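PDB 2E6V: vesicular integral-membrane protein VIP36 from Canis lupus familiaris, which acts as an intracellular lectin of the early secretory pathway, binding high-mannose glycans and taking part in the transport and sorting of the glycoproteins that carry them. Local coordinates for residues R41-E46 with A209-L214; N79-G84 with L113-N118. All coordinates share one frame; numbering follows the deposited sequence.

Contact 1 (R41-E46 with A209-L214). With MAN (alpha-D-mannopyranose), chain F; BMA (beta-D-mannopyranose), chain B.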
loop_
_atom_site.group_PDB
_atom_site.type_symbol
_atom_site.label_atom_id
_atom_site.label_comp_id
_atom_site.label_asym_id
_atom_site.label_seq_id
_atom_site.Cartn_x
_atom_site.Cartn_y
_atom_site.Cartn_z
ATOM N N ARG A 41 9.592 -3.913 -10.841
ATOM C CA ARG A 41 10.104 -2.568 -10.650
ATOM C C ARG A 41 9.062 -1.564 -11.112
ATOM O O ARG A 41 8.743 -1.488 -12.312
ATOM C CB ARG A 41 11.418 -2.354 -11.391
ATOM C CG ARG A 41 11.944 -0.934 -11.227
ATOM C CD ARG A 41 13.461 -0.803 -11.393
ATOM N NE ARG A 41 14.165 -1.502 -10.323
ATOM C CZ ARG A 41 15.403 -1.986 -10.415
ATOM N NH1 ARG A 41 16.095 -1.849 -11.532
ATOM N NH2 ARG A 41 15.940 -2.625 -9.381
ATOM N N LEU A 42 8.526 -0.803 -10.157
ATOM C CA LEU A 42 7.457 0.143 -10.462
ATOM C C LEU A 42 8.040 1.356 -11.111
ATOM O O LEU A 42 7.444 1.879 -12.060
ATOM C CB LEU A 42 6.662 0.546 -9.215
ATOM C CG LEU A 42 5.879 -0.570 -8.518
ATOM C CD1 LEU A 42 5.500 -0.225 -7.089
ATOM C CD2 LEU A 42 4.651 -1.004 -9.322
ATOM N N THR A 43 9.173 1.829 -10.594
ATOM C CA THR A 43 9.920 2.903 -11.226
ATOM C C THR A 43 11.409 2.636 -11.183
ATOM O O THR A 43 11.927 2.158 -10.159
ATOM C CB THR A 43 9.761 4.281 -10.528
ATOM O OG1 THR A 43 10.515 4.282 -9.304
ATOM C CG2 THR A 43 8.272 4.671 -10.274
ATOM N N PRO A 44 12.124 3.000 -12.264
ATOM C CA PRO A 44 13.585 3.064 -12.192
ATOM C C PRO A 44 14.065 4.289 -11.436
ATOM O O PRO A 44 13.259 5.128 -11.026
ATOM C CB PRO A 44 14.007 3.160 -13.663
ATOM C CG PRO A 44 12.842 3.774 -14.341
ATOM C CD PRO A 44 11.623 3.335 -13.610
ATOM N N ASP A 45 15.384 4.390 -11.289
ATOM C CA ASP A 45 16.036 5.502 -10.615
ATOM C C ASP A 45 16.281 6.662 -11.593
ATOM O O ASP A 45 17.416 7.084 -11.825
ATOM C CB ASP A 45 17.333 5.026 -9.932
ATOM C CG ASP A 45 17.896 6.052 -8.946
ATOM O OD1 ASP A 45 17.251 7.106 -8.729
ATOM O OD2 ASP A 45 19.000 5.815 -8.388
ATOM N N GLU A 46 15.189 7.179 -12.139
ATOM C CA GLU A 46 15.180 8.204 -13.176
ATOM C C GLU A 46 14.070 9.159 -12.796
ATOM O O GLU A 46 13.101 8.755 -12.162
ATOM C CB GLU A 46 14.838 7.565 -14.531
ATOM C CG GLU A 46 15.852 6.517 -15.048
ATOM C CD GLU A 46 15.381 5.847 -16.333
ATOM O OE1 GLU A 46 14.555 6.476 -17.052
ATOM O OE2 GLU A 46 15.816 4.694 -16.624
ATOM N N ALA A 209 4.239 3.529 -7.390
ATOM C CA ALA A 209 5.320 4.372 -6.920
ATOM C C ALA A 209 5.470 5.495 -7.910
ATOM O O ALA A 209 5.099 5.352 -9.079
ATOM C CB ALA A 209 6.634 3.582 -6.817
ATOM N N GLY A 210 5.977 6.628 -7.431
ATOM C CA GLY A 210 6.267 7.773 -8.281
ATOM C C GLY A 210 7.615 8.377 -7.948
ATOM O O GLY A 210 8.118 8.220 -6.825
ATOM N N THR A 211 8.214 9.046 -8.936
ATOM C CA THR A 211 9.439 9.819 -8.732
ATOM C C THR A 211 9.200 11.178 -9.377
ATOM O O THR A 211 8.500 11.248 -10.375
ATOM C CB THR A 211 10.656 9.148 -9.411
ATOM O OG1 THR A 211 10.444 9.089 -10.821
ATOM C CG2 THR A 211 10.876 7.742 -8.916
ATOM N N GLY A 212 9.763 12.249 -8.812
ATOM C CA GLY A 212 9.620 13.582 -9.383
ATOM C C GLY A 212 10.958 14.096 -9.884
ATOM O O GLY A 212 11.569 13.491 -10.754
ATOM N N ASP A 213 11.404 15.217 -9.330
ATOM C CA ASP A 213 12.770 15.737 -9.548
ATOM C C ASP A 213 13.759 14.870 -8.781
ATOM O O ASP A 213 14.982 14.915 -9.028
ATOM C CB ASP A 213 12.884 17.201 -9.078
ATOM C CG ASP A 213 14.208 17.868 -9.507
ATOM O OD1 ASP A 213 14.295 18.389 -10.664
ATOM O OD2 ASP A 213 15.167 17.890 -8.681
ATOM N N LEU A 214 13.235 14.095 -7.826
ATOM C CA LEU A 214 14.060 13.129 -7.102
ATOM C C LEU A 214 13.542 11.744 -7.396
ATOM O O LEU A 214 12.332 11.550 -7.637
ATOM C CB LEU A 214 14.053 13.414 -5.610
ATOM C CG LEU A 214 14.594 14.788 -5.179
ATOM C CD1 LEU A 214 14.275 15.022 -3.715
ATOM C CD2 LEU A 214 16.123 14.909 -5.435
HETATM C C1 MAN F . 9.450 17.986 -7.359
HETATM C C2 MAN F . 7.954 17.666 -7.553
HETATM C C3 MAN F . 7.388 16.931 -6.331
HETATM C C4 MAN F . 8.289 15.768 -5.909
HETATM C C5 MAN F . 9.753 16.233 -5.829
HETATM C C6 MAN F . 10.705 15.119 -5.435
HETATM O O2 MAN F . 7.693 16.892 -8.711
HETATM O O3 MAN F . 6.032 16.537 -6.525
HETATM O O4 MAN F . 7.894 15.376 -4.629
HETATM O O5 MAN F . 10.165 16.799 -7.065
HETATM O O6 MAN F . 10.685 14.109 -6.426
HETATM C C1 BMA B . 15.469 20.209 -2.584
HETATM C C2 BMA B . 14.137 20.705 -3.193
HETATM C C3 BMA B . 13.769 19.892 -4.460
HETATM C C4 BMA B . 14.972 19.719 -5.374
HETATM C C5 BMA B . 16.059 19.026 -4.579
HETATM C C6 BMA B . 17.229 18.613 -5.474
HETATM O O1 BMA B . 16.003 21.121 -1.639
HETATM O O2 BMA B . 14.165 22.104 -3.442
HETATM O O3 BMA B . 12.723 20.475 -5.204
HETATM O O4 BMA B . 14.633 19.007 -6.537
HETATM O O5 BMA B . 16.453 19.960 -3.582
HETATM O O6 BMA B . 18.449 19.184 -5.030
#
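T211 and E46 are joined by a single hydrogen bond, the only one across this contact, although 42-46 and 209-211 point almost the same way, 7° apart. T211 OG1 donates to E46 O over 3.0 Å, lying in the carbonyl plane at a C=O...donor angle of 154°. The same hydroxyl is also hydrogen-bonded to the backbone N of K49, so it bridges E46 O in the loop and K49 N at the start of strand 49-55. The methyl of T211 faces T43, and the two threonines meet tip to tip, T43 OG1 lying 3.5 Å from T211 CG2. T43 OG1 finds its polar partners in H218 ND1 and D216 O. Its chi1 of 74° sets that hydroxyl between the backbone N and the carbonyl carbon and brings CG2 beside A209, 3.5 Å from A209 O. The methyl of A209 is covered by L42 as well, with CB against CB at 3.9 Å.

Farther along, at D213 and L214, the chain holds mannose through its backbone: D213 N donates to O5 of the chain F mannose at 3.0 Å and L214 N to its O6 at 2.9 Å. L214 packs its side chain along C6 of that sugar and reaches C6 of the beta-mannose with CD2.

In the lectin beta sandwich the contact spans both sheets: strand 40-43, with a classic beta bulge at L42 and T43 opposite H218 of strand 217-227, lies against strand 204-211, which runs between strands 49-55 and 84-90.

Contact 2 (N79-G84 with L113-N118); sequences NLHGDG and LDTYPN. With CA (calcium ion), chain H; MAN (alpha-D-mannopyranose), chain F; MAN (alpha-D-mannopyranose), chain C; BMA (beta-D-mannopyranose), chain B.
D83 and N118 converge on one hydroxyl of the chain F mannose: its O4 donates to D83 OD2 at 2.6 Å and accepts from N118 ND2, also at 2.6 Å. O6 of this sugar donates to D83 OD1, so both carboxylate oxygens are used on the same sugar. Beside it, Y116 OH and N118 O both bond to O6 of the chain C mannose. The tyrosine reaches that sugar because its CG is anti to the backbone N (chi1 178°), while its CB rests on H81 O at 3.4 Å.

Calcium holds part of this first shell, N118 and Y116 directly and D83 through a water. It takes both carboxylate oxygens of D114, Y116 O, N118 OD1 and two waters, and D145 completes the site. N118 therefore joins ion and sugar through the two ends of its amide. Water 1, 2.2 Å from the ion, donates to D83 O and D83 OD2, linking the aspartate to the metal indirectly. An Asx turn, Y116 N to D114 OD2, shapes the metal loop.

D83 follows a cis peptide bond, as the corresponding aspartate does in legume lectins. T115 N donates to D83 O at 3.0 Å, and the H81 ring crosses T115 obliquely. Deeper in, G84 and D114 form an antiparallel non-hydrogen-bonded pair, where strands 84-90 and 109-114 adjoin within the seven-stranded sheet, next to strands 204-211 and 128-135.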
loop_
_atom_site.group_PDB
_atom_site.type_symbol
_atom_site.label_atom_id
_atom_site.label_comp_id
_atom_site.label_asym_id
_atom_site.label_seq_id
_atom_site.Cartn_x
_atom_site.Cartn_y
_atom_site.Cartn_z
ATOM N N ASN A 79 19.889 12.915 0.960
ATOM C CA ASN A 79 18.539 13.252 1.416
ATOM C C ASN A 79 17.736 13.475 0.135
ATOM O O ASN A 79 16.624 13.990 0.147
ATOM C CB ASN A 79 18.585 14.557 2.196
ATOM C CG ASN A 79 17.543 14.626 3.306
ATOM O OD1 ASN A 79 16.340 14.858 3.056
ATOM N ND2 ASN A 79 18.007 14.451 4.551
ATOM N N LEU A 80 18.345 13.098 -0.983
ATOM C CA LEU A 80 17.896 13.515 -2.286
ATOM C C LEU A 80 17.492 12.287 -3.088
ATOM O O LEU A 80 18.215 11.824 -3.952
ATOM C CB LEU A 80 19.001 14.308 -2.994
ATOM C CG LEU A 80 19.826 15.379 -2.239
ATOM C CD1 LEU A 80 20.685 16.153 -3.220
ATOM C CD2 LEU A 80 18.991 16.356 -1.390
ATOM N N HIS A 81 16.320 11.767 -2.743
ATOM C CA HIS A 81 15.693 10.609 -3.373
ATOM C C HIS A 81 14.209 10.751 -3.071
ATOM O O HIS A 81 13.818 11.565 -2.241
ATOM C CB HIS A 81 16.225 9.314 -2.753
ATOM C CG HIS A 81 16.026 9.246 -1.276
ATOM N ND1 HIS A 81 16.935 9.765 -0.382
ATOM C CD2 HIS A 81 15.004 8.752 -0.535
ATOM C CE1 HIS A 81 16.492 9.579 0.849
ATOM N NE2 HIS A 81 15.320 8.972 0.783
ATOM N N GLY A 82 13.385 9.951 -3.726
ATOM C CA GLY A 82 11.940 10.006 -3.510
ATOM C C GLY A 82 11.285 9.292 -4.661
ATOM O O GLY A 82 11.985 8.789 -5.515
ATOM N N ASP A 83 9.956 9.228 -4.701
ATOM C CA ASP A 83 9.098 9.817 -3.682
ATOM C C ASP A 83 8.537 8.801 -2.712
ATOM O O ASP A 83 8.131 9.167 -1.626
ATOM C CB ASP A 83 7.967 10.595 -4.332
ATOM C CG ASP A 83 8.425 11.937 -4.792
ATOM O OD1 ASP A 83 8.846 12.063 -5.973
ATOM O OD2 ASP A 83 8.430 12.870 -3.959
ATOM N N GLY A 84 8.499 7.542 -3.136
ATOM C CA GLY A 84 7.965 6.459 -2.335
ATOM C C GLY A 84 7.029 5.524 -3.076
ATOM O O GLY A 84 6.830 5.660 -4.302
ATOM N N LEU A 113 4.262 4.707 1.705
ATOM C CA LEU A 113 5.667 4.586 2.116
ATOM C C LEU A 113 6.412 5.790 1.507
ATOM O O LEU A 113 6.921 5.744 0.368
ATOM C CB LEU A 113 6.240 3.265 1.636
ATOM C CG LEU A 113 5.730 1.990 2.359
ATOM C CD1 LEU A 113 4.216 1.854 2.445
ATOM C CD2 LEU A 113 6.279 0.716 1.751
ATOM N N ASP A 114 6.405 6.888 2.258
ATOM C CA ASP A 114 6.847 8.182 1.749
ATOM C C ASP A 114 8.318 8.302 2.104
ATOM O O ASP A 114 8.675 8.188 3.284
ATOM C CB ASP A 114 6.046 9.288 2.451
ATOM C CG ASP A 114 6.205 10.675 1.814
ATOM O OD1 ASP A 114 5.358 11.530 2.141
ATOM O OD2 ASP A 114 7.131 10.952 1.007
ATOM N N THR A 115 9.173 8.519 1.110
ATOM C CA THR A 115 10.591 8.681 1.394
ATOM C C THR A 115 11.112 10.147 1.353
ATOM O O THR A 115 12.248 10.410 1.760
ATOM C CB THR A 115 11.460 7.809 0.470
ATOM O OG1 THR A 115 11.165 8.118 -0.900
ATOM C CG2 THR A 115 11.241 6.325 0.732
ATOM N N TYR A 116 10.302 11.092 0.867
ATOM C CA TYR A 116 10.777 12.462 0.706
ATOM C C TYR A 116 9.893 13.472 1.407
ATOM O O TYR A 116 8.689 13.527 1.165
ATOM C CB TYR A 116 11.013 12.845 -0.776
ATOM C CG TYR A 116 11.463 14.280 -0.944
ATOM C CD1 TYR A 116 12.769 14.677 -0.610
ATOM C CD2 TYR A 116 10.561 15.272 -1.396
ATOM C CE1 TYR A 116 13.173 16.026 -0.734
ATOM C CE2 TYR A 116 10.944 16.589 -1.532
ATOM C CZ TYR A 116 12.246 16.973 -1.196
ATOM O OH TYR A 116 12.604 18.305 -1.332
ATOM N N PRO A 117 10.497 14.287 2.279
ATOM C CA PRO A 117 9.792 15.326 3.004
ATOM C C PRO A 117 9.519 16.534 2.108
ATOM O O PRO A 117 10.372 17.427 1.989
ATOM C CB PRO A 117 10.776 15.692 4.113
ATOM C CG PRO A 117 12.123 15.350 3.564
ATOM C CD PRO A 117 11.930 14.227 2.624
ATOM N N ASN A 118 8.344 16.556 1.475
ATOM C CA ASN A 118 7.992 17.648 0.597
ATOM C C ASN A 118 7.773 18.939 1.417
ATOM O O ASN A 118 8.124 20.042 0.995
ATOM C CB ASN A 118 6.727 17.303 -0.186
ATOM C CG ASN A 118 6.913 16.144 -1.111
ATOM O OD1 ASN A 118 6.816 14.988 -0.693
ATOM N ND2 ASN A 118 7.166 16.430 -2.386
HETATM CA CA CA H . 6.564 13.235 0.550
HETATM C C1 MAN F . 9.450 17.986 -7.359
HETATM C C2 MAN F . 7.954 17.666 -7.553
HETATM C C3 MAN F . 7.388 16.931 -6.331
HETATM C C4 MAN F . 8.289 15.768 -5.909
HETATM C C5 MAN F . 9.753 16.233 -5.829
HETATM C C6 MAN F . 10.705 15.119 -5.435
HETATM O O2 MAN F . 7.693 16.892 -8.711
HETATM O O3 MAN F . 6.032 16.537 -6.525
HETATM O O4 MAN F . 7.894 15.376 -4.629
HETATM O O5 MAN F . 10.165 16.799 -7.065
HETATM O O6 MAN F . 10.685 14.109 -6.426
HETATM C C1 MAN C . 11.640 19.531 -5.260
HETATM C C2 MAN C . 10.645 19.884 -6.350
HETATM C C3 MAN C . 10.094 21.272 -5.985
HETATM C C4 MAN C . 9.393 21.247 -4.619
HETATM C C5 MAN C . 10.302 20.611 -3.551
HETATM C C6 MAN C . 9.550 20.233 -2.267
HETATM O O2 MAN C . 9.584 18.934 -6.276
HETATM O O3 MAN C . 9.205 21.714 -6.978
HETATM O O4 MAN C . 8.994 22.557 -4.239
HETATM O O5 MAN C . 10.941 19.432 -4.027
HETATM O O6 MAN C . 10.412 20.324 -1.142
HETATM C C1 BMA B . 15.469 20.209 -2.584
HETATM C C2 BMA B . 14.137 20.705 -3.193
HETATM C C3 BMA B . 13.769 19.892 -4.460
HETATM C C4 BMA B . 14.972 19.719 -5.374
HETATM C C5 BMA B . 16.059 19.026 -4.579
HETATM C C6 BMA B . 17.229 18.613 -5.474
HETATM O O1 BMA B . 16.003 21.121 -1.639
HETATM O O2 BMA B . 14.165 22.104 -3.442
HETATM O O3 BMA B . 12.723 20.475 -5.204
HETATM O O4 BMA B . 14.633 19.007 -6.537
HETATM O O5 BMA B . 16.453 19.960 -3.582
HETATM O O6 BMA B . 18.449 19.184 -5.030
HETATM O O HOH W 1 7.215 12.097 -1.242
HETATM O O HOH W 2 4.439 13.564 -0.498
#

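The two contacts lie with centres about 10 Å apart on the same side of the chain's centre, at one end of the lectin domain's beta sandwich. In sequence, both segments of contact 2 fall between 41-46 and 209-214. The contacts share one sheet through 209-214, 79-84 and 113-118, where strands 204-211, 84-90 and 109-114 are successive neighbours: G210 O and D83 N are 3.0 Å apart, probably hydrogen-bonded, and L214 CD1 packs on Y116 CE1. Both reach the chain F mannose and the beta-mannose. The glycan site is thus assembled from separate loops: contact 2 brings the part that binds calcium, which probably orders it, contact 1 the backbone donors after strand 204-211 and their connection to the second sheet.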